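Local coordinates for protein putative isomerase (Streptomyces coelicolor A3, PDB 2OQH) that is a putative isomerase of the enolase superfamily, possibly a glucarate dehydratase that removes water from D-glucarate to give 5-dehydro-4-deoxy-D-glucarate, at residues A279-A284 / L310-S315; A285-E288 / G293-L296; S115-D118 / G122-R125; A96-D101 / G269-W274. All coordinates share one frame; numbering follows the deposited sequence.

Contact 1 (A279-A284 / L310-S315); sequences ATKALA and LAVVSS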
loop_
_atom_site.group_PDB
_atom_site.type_symbol
_atom_site.label_atom_id
_atom_site.label_comp_id
_atom_site.label_asym_id
_atom_site.label_seq_id
_atom_site.Cartn_x
_atom_site.Cartn_y
_atom_site.Cartn_z
ATOM N N ALA A 279 -8.917 5.793 9.048
ATOM C CA ALA A 279 -7.601 6.252 9.489
ATOM C C ALA A 279 -6.805 6.808 8.315
ATOM O O ALA A 279 -6.071 7.778 8.461
ATOM C CB ALA A 279 -6.837 5.118 10.140
ATOM N N THR A 280 -6.955 6.185 7.150
ATOM C CA THR A 280 -6.243 6.614 5.956
ATOM C C THR A 280 -6.819 7.930 5.431
ATOM O O THR A 280 -6.072 8.792 4.976
ATOM C CB THR A 280 -6.289 5.519 4.873
ATOM O OG1 THR A 280 -5.701 4.321 5.398
ATOM C CG2 THR A 280 -5.519 5.948 3.636
ATOM N N LYS A 281 -8.139 8.087 5.497
ATOM C CA LYS A 281 -8.763 9.341 5.067
ATOM C C LYS A 281 -8.297 10.423 6.043
ATOM O O LYS A 281 -8.062 11.568 5.658
ATOM C CB LYS A 281 -10.291 9.245 5.116
ATOM C CG LYS A 281 -10.906 8.264 4.126
ATOM C CD LYS A 281 -10.805 8.780 2.705
ATOM C CE LYS A 281 -11.702 9.992 2.496
ATOM N NZ LYS A 281 -11.750 10.384 1.066
ATOM N N ALA A 282 -8.172 10.048 7.311
ATOM C CA ALA A 282 -7.719 10.975 8.342
ATOM C C ALA A 282 -6.297 11.439 8.017
ATOM O O ALA A 282 -5.992 12.634 8.054
ATOM C CB ALA A 282 -7.748 10.294 9.703
ATOM N N LEU A 283 -5.437 10.482 7.689
ATOM C CA LEU A 283 -4.055 10.783 7.355
ATOM C C LEU A 283 -3.973 11.749 6.176
ATOM O O LEU A 283 -3.113 12.635 6.144
ATOM C CB LEU A 283 -3.300 9.487 7.042
ATOM C CG LEU A 283 -1.811 9.588 6.694
ATOM C CD1 LEU A 283 -1.084 10.479 7.699
ATOM C CD2 LEU A 283 -1.212 8.183 6.679
ATOM N N ALA A 284 -4.870 11.582 5.207
ATOM C CA ALA A 284 -4.888 12.455 4.040
ATOM C C ALA A 284 -5.154 13.882 4.512
ATOM O O ALA A 284 -4.534 14.837 4.037
ATOM C CB ALA A 284 -5.969 12.006 3.063
ATOM N N LEU A 310 -8.305 1.543 -3.971
ATOM C CA LEU A 310 -8.803 2.305 -5.107
ATOM C C LEU A 310 -9.943 3.225 -4.691
ATOM O O LEU A 310 -10.065 4.330 -5.209
ATOM C CB LEU A 310 -9.266 1.355 -6.219
ATOM C CG LEU A 310 -8.119 0.567 -6.853
ATOM C CD1 LEU A 310 -8.649 -0.506 -7.810
ATOM C CD2 LEU A 310 -7.222 1.547 -7.587
ATOM N N ALA A 311 -10.777 2.765 -3.759
ATOM C CA ALA A 311 -11.892 3.579 -3.277
ATOM C C ALA A 311 -11.332 4.782 -2.519
ATOM O O ALA A 311 -11.840 5.896 -2.627
ATOM C CB ALA A 311 -12.797 2.756 -2.361
ATOM N N VAL A 312 -10.270 4.551 -1.758
ATOM C CA VAL A 312 -9.667 5.634 -1.005
ATOM C C VAL A 312 -9.046 6.660 -1.946
ATOM O O VAL A 312 -9.330 7.849 -1.841
ATOM C CB VAL A 312 -8.613 5.107 -0.024
ATOM C CG1 VAL A 312 -7.930 6.269 0.685
ATOM C CG2 VAL A 312 -9.288 4.201 1.005
ATOM N N VAL A 313 -8.221 6.200 -2.880
ATOM C CA VAL A 313 -7.581 7.110 -3.822
ATOM C C VAL A 313 -8.615 7.910 -4.604
ATOM O O VAL A 313 -8.507 9.131 -4.744
ATOM C CB VAL A 313 -6.683 6.348 -4.825
ATOM C CG1 VAL A 313 -6.147 7.313 -5.873
ATOM C CG2 VAL A 313 -5.532 5.672 -4.095
ATOM N N SER A 314 -9.627 7.207 -5.098
ATOM C CA SER A 314 -10.695 7.805 -5.887
ATOM C C SER A 314 -11.406 8.966 -5.187
ATOM O O SER A 314 -11.771 9.952 -5.826
ATOM C CB SER A 314 -11.716 6.719 -6.260
ATOM O OG SER A 314 -12.788 7.247 -7.023
ATOM N N SER A 315 -11.596 8.853 -3.878
ATOM C CA SER A 315 -12.290 9.895 -3.121
ATOM C C SER A 315 -11.369 10.873 -2.393
ATOM O O SER A 315 -11.841 11.758 -1.675
ATOM C CB SER A 315 -13.215 9.243 -2.091
ATOM O OG SER A 315 -12.472 8.470 -1.161
#
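Lys-281 and Val-312 bring the most surface to this meeting of two helices, and they work in different ways. The lysine chain is bent at both its second and third torsions (chi2 -71°, chi3 -69°), which carries it across to Ser-315, where NZ donates a hydrogen bond to OG at 3.0 Å. The same NZ is also bonded to Thr-316 OG1 and Leu-120 O, so a long, flexible cation suits a place where oxygens of Ser-315, Thr-316 and Leu-120 converge. Cut back to an alanine here, the chain would be likely to leave these oxygens without their shared donor and the flank of Val-312 less covered. That valine is directed toward the other helix. Its CG1 meets Thr-280 CG2 at 3.8 Å, the two side chains crossing at about a right angle, methyl against methyl. Threonine fits because its OG1 is bonded to Gly-276 O, just ahead of the helix, and leaves only the methyl to face the valine. The segment axes stay 10.7 Å apart and cross at -30°, nearly parallel. Such spacing and direction belong to successive helices in the outer layer of a (beta/alpha) barrel, here the two that precede and follow strand 293-296.

Contact 2 (A285-E288 / G293-L296); sequences AHCE and GMNL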
loop_
_atom_site.group_PDB
_atom_site.type_symbol
_atom_site.label_atom_id
_atom_site.label_comp_id
_atom_site.label_asym_id
_atom_site.label_seq_id
_atom_site.Cartn_x
_atom_site.Cartn_y
_atom_site.Cartn_z
ATOM N N ALA A 285 -6.079 14.021 5.454
ATOM C CA ALA A 285 -6.400 15.335 5.994
ATOM C C ALA A 285 -5.148 15.920 6.660
ATOM O O ALA A 285 -4.798 17.077 6.434
ATOM C CB ALA A 285 -7.540 15.222 7.011
ATOM N N HIS A 286 -4.480 15.108 7.481
ATOM C CA HIS A 286 -3.263 15.536 8.169
ATOM C C HIS A 286 -2.207 16.029 7.181
ATOM O O HIS A 286 -1.547 17.042 7.416
ATOM C CB HIS A 286 -2.668 14.391 8.999
ATOM C CG HIS A 286 -3.351 14.164 10.318
ATOM N ND1 HIS A 286 -4.681 13.823 10.424
ATOM C CD2 HIS A 286 -2.865 14.181 11.583
ATOM C CE1 HIS A 286 -4.985 13.635 11.697
ATOM N NE2 HIS A 286 -3.901 13.846 12.422
ATOM N N CYS A 287 -2.035 15.308 6.079
ATOM C CA CYS A 287 -1.045 15.702 5.084
ATOM C C CYS A 287 -1.343 17.059 4.440
ATOM O O CYS A 287 -0.431 17.859 4.218
ATOM C CB CYS A 287 -0.924 14.636 3.999
ATOM S SG CYS A 287 -0.156 13.120 4.567
ATOM N N GLU A 288 -2.608 17.310 4.129
ATOM C CA GLU A 288 -2.977 18.580 3.517
ATOM C C GLU A 288 -2.748 19.724 4.500
ATOM O O GLU A 288 -2.279 20.793 4.119
ATOM C CB GLU A 288 -4.442 18.563 3.079
ATOM C CG GLU A 288 -4.768 17.475 2.068
ATOM C CD GLU A 288 -6.173 17.607 1.514
ATOM O OE1 GLU A 288 -7.105 17.857 2.306
ATOM O OE2 GLU A 288 -6.347 17.451 0.287
ATOM N N GLY A 293 3.087 15.775 0.872
ATOM C CA GLY A 293 2.574 15.031 -0.254
ATOM C C GLY A 293 2.126 13.712 0.358
ATOM O O GLY A 293 2.451 13.428 1.515
HETATM N N MSE A 294 1.369 12.914 -0.386
HETATM C CA MSE A 294 0.917 11.617 0.110
HETATM C C MSE A 294 0.756 10.653 -1.053
HETATM O O MSE A 294 0.461 11.057 -2.171
HETATM C CB MSE A 294 -0.430 11.727 0.843
HETATM C CG MSE A 294 -0.947 10.382 1.375
HETATM SE SE MSE A 294 -2.726 10.420 2.176
HETATM C CE MSE A 294 -2.649 8.722 3.106
ATOM N N ASN A 295 0.959 9.374 -0.777
ATOM C CA ASN A 295 0.810 8.339 -1.792
ATOM C C ASN A 295 0.459 7.089 -1.004
ATOM O O ASN A 295 0.418 7.132 0.223
ATOM C CB ASN A 295 2.132 8.155 -2.545
ATOM C CG ASN A 295 1.949 7.523 -3.917
ATOM O OD1 ASN A 295 0.823 7.367 -4.408
ATOM N ND2 ASN A 295 3.064 7.169 -4.553
ATOM N N LEU A 296 0.183 5.983 -1.684
ATOM C CA LEU A 296 -0.117 4.757 -0.967
ATOM C C LEU A 296 0.998 3.745 -1.151
ATOM O O LEU A 296 1.582 3.624 -2.230
ATOM C CB LEU A 296 -1.446 4.153 -1.424
ATOM C CG LEU A 296 -2.727 4.905 -1.043
ATOM C CD1 LEU A 296 -3.930 4.063 -1.432
ATOM C CD2 LEU A 296 -2.745 5.207 0.456
#
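Cys-287 is the residue of 285-288 that faces strand 293-296, and the turn of helix leading up to it looks elsewhere. Ala-285 points away from the strand. His-286 comes next and turns its ring toward helix 252-260, edge-to-face with Phe-255 and also against Phe-252, while its ND1 is bonded to Ala-282 O one turn back. At Cys-287 the chain reaches the barrel wall. The SG lies beside the backbone N, anti to the carbonyl carbon (chi1 -70°), and from there approaches Met-294 CB at 4.0 Å. It lies equally far from Gly-293 O, a van der Waals distance. This is part of a beta-alpha-beta crossover: after strand 266-269 and a short helix, helix 277-289 leads by a short loop into 293-296, parallel to the first strand. Cysteine suits this buried place, being small and fairly apolar. Met-294, present as selenomethionine, holds CG anti to its backbone N (chi1 180°) and runs extended beyond it, so the rest of its chain passes along the helix to Thr-280, Leu-283 and Ala-284. Gly-293 adds backbone alone at this point. Glu-288, last of the four, is exposed, and its chain touches Val-318.

Contact 3 (S115-D118 / G122-R125); sequences SVTD and GAVR. With SO4 (sulfate ion), chain E.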
loop_
_atom_site.group_PDB
_atom_site.type_symbol
_atom_site.label_atom_id
_atom_site.label_comp_id
_atom_site.label_asym_id
_atom_site.label_seq_id
_atom_site.Cartn_x
_atom_site.Cartn_y
_atom_site.Cartn_z
ATOM N N SER A 115 -21.432 2.547 -3.312
ATOM C CA SER A 115 -20.038 2.150 -3.452
ATOM C C SER A 115 -19.288 2.687 -2.239
ATOM O O SER A 115 -19.673 3.717 -1.686
ATOM C CB SER A 115 -19.440 2.762 -4.711
ATOM O OG SER A 115 -19.500 4.179 -4.654
ATOM N N VAL A 116 -18.233 2.000 -1.818
ATOM C CA VAL A 116 -17.468 2.484 -0.682
ATOM C C VAL A 116 -16.943 3.878 -1.024
ATOM O O VAL A 116 -16.811 4.732 -0.151
ATOM C CB VAL A 116 -16.289 1.558 -0.346
ATOM C CG1 VAL A 116 -15.372 2.237 0.666
ATOM C CG2 VAL A 116 -16.813 0.249 0.229
ATOM N N THR A 117 -16.664 4.103 -2.303
ATOM C CA THR A 117 -16.171 5.397 -2.762
ATOM C C THR A 117 -17.157 6.510 -2.425
ATOM O O THR A 117 -16.768 7.571 -1.928
ATOM C CB THR A 117 -15.945 5.396 -4.275
ATOM O OG1 THR A 117 -14.981 4.390 -4.610
ATOM C CG2 THR A 117 -15.452 6.762 -4.741
ATOM N N ASP A 118 -18.438 6.269 -2.699
ATOM C CA ASP A 118 -19.467 7.261 -2.411
ATOM C C ASP A 118 -19.685 7.446 -0.913
ATOM O O ASP A 118 -20.218 8.465 -0.483
ATOM C CB ASP A 118 -20.798 6.884 -3.075
ATOM C CG ASP A 118 -20.886 7.351 -4.519
ATOM O OD1 ASP A 118 -20.083 8.228 -4.914
ATOM O OD2 ASP A 118 -21.769 6.854 -5.256
ATOM N N GLY A 122 -17.199 10.436 -2.337
ATOM C CA GLY A 122 -17.390 10.447 -3.772
ATOM C C GLY A 122 -16.094 10.587 -4.544
ATOM O O GLY A 122 -15.085 11.077 -4.033
ATOM N N ALA A 123 -16.141 10.162 -5.797
ATOM C CA ALA A 123 -14.987 10.196 -6.672
ATOM C C ALA A 123 -14.575 11.587 -7.124
ATOM O O ALA A 123 -15.420 12.434 -7.418
ATOM C CB ALA A 123 -15.253 9.325 -7.889
ATOM N N VAL A 124 -13.261 11.809 -7.156
ATOM C CA VAL A 124 -12.680 13.059 -7.629
ATOM C C VAL A 124 -11.803 12.664 -8.809
ATOM O O VAL A 124 -11.324 13.510 -9.558
ATOM C CB VAL A 124 -11.821 13.773 -6.556
ATOM C CG1 VAL A 124 -12.723 14.363 -5.497
ATOM C CG2 VAL A 124 -10.827 12.804 -5.936
ATOM N N ARG A 125 -11.605 11.357 -8.952
ATOM C CA ARG A 125 -10.837 10.775 -10.049
ATOM C C ARG A 125 -11.331 9.338 -10.241
ATOM O O ARG A 125 -11.719 8.680 -9.274
ATOM C CB ARG A 125 -9.328 10.799 -9.753
ATOM C CG ARG A 125 -8.855 9.937 -8.589
ATOM C CD ARG A 125 -7.328 9.985 -8.498
ATOM N NE ARG A 125 -6.819 11.333 -8.217
ATOM C CZ ARG A 125 -6.875 11.920 -7.023
ATOM N NH1 ARG A 125 -7.414 11.281 -5.995
ATOM N NH2 ARG A 125 -6.395 13.145 -6.854
HETATM S S SO4 E . -5.658 14.010 -10.552
HETATM O O1 SO4 E . -4.592 13.554 -9.642
HETATM O O2 SO4 E . -6.341 15.184 -9.975
HETATM O O3 SO4 E . -6.640 12.910 -10.744
HETATM O O4 SO4 E . -5.077 14.383 -11.852
#
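Thr-117 turns its methyl toward Ala-123: CG2, anti to the backbone N, sits 3.6 Å from Ala-123 N and 4.1 Å from Ala-123 CB, the latter a loose methyl-to-methyl contact. The pair joins a short, weakly bonded helix, N-capped by Ser-115, to the loop that leads into barrel strand 127-134, at the passage from the N-terminal domain of the enolase superfamily fold to its barrel. Gly-122 N donates to Thr-117 O at 2.9 Å, five residues back, which closes the turn; the donor lies 29° out of the carbonyl plane. At the other end of the helix Ser-115 OG accepts from Asp-118 N, the classic N-cap role of a serine. Asp-118 starts off away from the loop, yet its carboxylate comes back so that OD1 lies 3.7 Å from Gly-122 CA. A side chain on Gly-122 would run close to that oxygen and, at a phi of 84°, would be pressed against the preceding carbonyl. Farther along, Arg-125 holds CG between its backbone N and carbonyl carbon (chi1 65°) and bends at chi3. Its guanidinium is thereby gripped by carbonyl oxygens of Thr-316 and Pro-317, while one edge meets a sulfate, probably from the crystallisation liquor. With a leucine in its place, those two carbonyls would probably lose their donor and the anion its mate. The sulfur lies in the guanidinium plane, at its edge, with NE giving a hydrogen bond to O3 at 3.0 Å and NH2 a weak one to O1.

Contact 4 (A96-D101 / G269-W274); sequences AIAAVD and GDVYKW
With CG anti to its carbonyl carbon (chi1 -50°), Tyr-272 brings CD1 of its ring obliquely to Ala-98 CB at 3.9 Å, and Val-271 adds CG1, turned anti to the backbone N (chi1 170°). Between these two side chains and the backbone that joins them, the methyl of Ala-98 packs. Its CB is 3.3 Å from Val-271 O and 3.7 Å from Tyr-272 CA, a close approach that suits a residue as small as alanine, since the two backbones come within 5.2 Å at the CA atoms of Ala-98 and Tyr-272. It also meets Val-271 CG1 at 4.2 Å. The same valine covers one face of the tyrosine ring, with CB over its centre. The contact joins the long helix 85-112 of the N-terminal domain to the short helix that follows barrel strand 266-269, at the C-terminal end of the strands, where enolase superfamily enzymes generally place their active site under the N-terminal domain. Asp-270 is the N-cap of that short helix: OD1 accepts from Tyr-272 N at 3.0 Å, met from above the carboxylate plane, 48° out of it. Its other oxygen, OD2, has a weak hydrogen bond to His-297 ND1, a pairing reminiscent of the His-Asp dyad of mandelate racemase relatives. Asp-270 O serves both Lys-273 N and Trp-274 N. The tyrosine hydroxyl is bonded to Ala-305 O, and its ring also meets that of His-309, while Asp-101, one turn beyond Ala-98, has its carboxylate bonded to His-79 NE2 and to Ile-277 N.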
loop_
_atom_site.group_PDB
_atom_site.type_symbol
_atom_site.label_atom_id
_atom_site.label_comp_id
_atom_site.label_asym_id
_atom_site.label_seq_id
_atom_site.Cartn_x
_atom_site.Cartn_y
_atom_site.Cartn_z
ATOM N N ALA A 96 -4.586 -6.924 11.018
ATOM C CA ALA A 96 -5.720 -7.782 11.368
ATOM C C ALA A 96 -6.956 -6.898 11.470
ATOM O O ALA A 96 -8.010 -7.199 10.900
ATOM C CB ALA A 96 -5.464 -8.485 12.689
ATOM N N ILE A 97 -6.809 -5.794 12.197
ATOM C CA ILE A 97 -7.891 -4.833 12.370
ATOM C C ILE A 97 -8.358 -4.298 11.016
ATOM O O ILE A 97 -9.558 -4.210 10.757
ATOM C CB ILE A 97 -7.429 -3.659 13.273
ATOM C CG1 ILE A 97 -7.251 -4.167 14.708
ATOM C CG2 ILE A 97 -8.416 -2.498 13.185
ATOM C CD1 ILE A 97 -6.688 -3.154 15.681
ATOM N N ALA A 98 -7.413 -3.954 10.146
ATOM C CA ALA A 98 -7.750 -3.427 8.824
ATOM C C ALA A 98 -8.645 -4.370 8.008
ATOM O O ALA A 98 -9.577 -3.928 7.340
ATOM C CB ALA A 98 -6.468 -3.110 8.043
ATOM N N ALA A 99 -8.350 -5.666 8.057
ATOM C CA ALA A 99 -9.133 -6.670 7.330
ATOM C C ALA A 99 -10.602 -6.595 7.747
ATOM O O ALA A 99 -11.499 -6.601 6.904
ATOM C CB ALA A 99 -8.583 -8.063 7.613
ATOM N N VAL A 100 -10.837 -6.526 9.056
ATOM C CA VAL A 100 -12.189 -6.432 9.594
ATOM C C VAL A 100 -12.798 -5.085 9.227
ATOM O O VAL A 100 -13.988 -4.995 8.920
ATOM C CB VAL A 100 -12.181 -6.583 11.134
ATOM C CG1 VAL A 100 -13.592 -6.435 11.693
ATOM C CG2 VAL A 100 -11.594 -7.941 11.511
ATOM N N ASP A 101 -11.973 -4.042 9.262
ATOM C CA ASP A 101 -12.418 -2.698 8.936
ATOM C C ASP A 101 -12.956 -2.667 7.512
ATOM O O ASP A 101 -14.050 -2.160 7.264
ATOM C CB ASP A 101 -11.256 -1.706 9.059
ATOM C CG ASP A 101 -11.682 -0.268 8.805
ATOM O OD1 ASP A 101 -12.123 0.406 9.756
ATOM O OD2 ASP A 101 -11.586 0.184 7.648
ATOM N N GLY A 269 0.429 6.371 2.711
ATOM C CA GLY A 269 -0.702 5.840 3.444
ATOM C C GLY A 269 -0.738 4.353 3.139
ATOM O O GLY A 269 -0.004 3.894 2.267
ATOM N N ASP A 270 -1.570 3.603 3.854
ATOM C CA ASP A 270 -1.710 2.165 3.651
ATOM C C ASP A 270 -2.720 1.674 4.676
ATOM O O ASP A 270 -2.439 1.610 5.876
ATOM C CB ASP A 270 -0.369 1.445 3.849
ATOM C CG ASP A 270 -0.483 -0.066 3.683
ATOM O OD1 ASP A 270 -1.609 -0.573 3.489
ATOM O OD2 ASP A 270 0.560 -0.750 3.746
ATOM N N VAL A 271 -3.904 1.337 4.185
ATOM C CA VAL A 271 -4.984 0.872 5.037
ATOM C C VAL A 271 -4.581 -0.273 5.948
ATOM O O VAL A 271 -4.948 -0.312 7.120
ATOM C CB VAL A 271 -6.190 0.433 4.184
ATOM C CG1 VAL A 271 -7.216 -0.292 5.051
ATOM C CG2 VAL A 271 -6.809 1.643 3.527
ATOM N N TYR A 272 -3.809 -1.198 5.399
ATOM C CA TYR A 272 -3.392 -2.371 6.132
ATOM C C TYR A 272 -2.316 -2.089 7.156
ATOM O O TYR A 272 -2.137 -2.860 8.099
ATOM C CB TYR A 272 -2.979 -3.437 5.118
ATOM C CG TYR A 272 -4.087 -3.571 4.106
ATOM C CD1 TYR A 272 -5.323 -4.094 4.483
ATOM C CD2 TYR A 272 -3.977 -2.998 2.842
ATOM C CE1 TYR A 272 -6.426 -4.027 3.639
ATOM C CE2 TYR A 272 -5.082 -2.921 1.982
ATOM C CZ TYR A 272 -6.306 -3.435 2.392
ATOM O OH TYR A 272 -7.420 -3.321 1.583
ATOM N N LYS A 273 -1.620 -0.972 6.992
ATOM C CA LYS A 273 -0.578 -0.591 7.932
ATOM C C LYS A 273 -1.157 0.310 9.038
ATOM O O LYS A 273 -0.733 0.243 10.191
ATOM C CB LYS A 273 0.551 0.126 7.178
ATOM C CG LYS A 273 1.747 0.534 8.030
ATOM C CD LYS A 273 2.846 1.191 7.176
ATOM C CE LYS A 273 3.661 0.174 6.389
ATOM N NZ LYS A 273 4.974 -0.098 7.036
ATOM N N TRP A 274 -2.142 1.130 8.675
ATOM C CA TRP A 274 -2.778 2.060 9.603
ATOM C C TRP A 274 -4.066 1.563 10.275
ATOM O O TRP A 274 -4.684 2.280 11.062
ATOM C CB TRP A 274 -3.025 3.390 8.886
ATOM C CG TRP A 274 -1.734 4.105 8.577
ATOM C CD1 TRP A 274 -0.765 3.704 7.703
ATOM C CD2 TRP A 274 -1.236 5.292 9.208
ATOM N NE1 TRP A 274 0.311 4.562 7.756
ATOM C CE2 TRP A 274 0.046 5.547 8.669
ATOM C CE3 TRP A 274 -1.748 6.167 10.179
ATOM C CZ2 TRP A 274 0.828 6.644 9.073
ATOM C CZ3 TRP A 274 -0.968 7.258 10.581
ATOM C CH2 TRP A 274 0.303 7.483 10.027
#

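Overall arrangement
Contacts 1, 2 and 4 are buried, whereas contact 3 lies nearer the surface and is only partly covered. Contacts 1 and 2 share helix 277-289 and belong wholly to the barrel, Met-294 of contact 2 packing its selenium against Ala-284 of contact 1. Contact 4 approaches from the N-terminal domain and touches both, through Gly-269 paired with Asn-295 and through Trp-274 against Leu-283. Contact 3 joins contact 1 alone, with Ser-314 probably hydrogen-bonded to Val-124 and Arg-125. Chemistry follows place: contacts 2 and 4 meet by apolar packing, without polar bonds across, contact 1 adds a lysine-to-serine bond, and contact 3 rests on a backbone bond, its arginine turned to sulfate and nearby carbonyls.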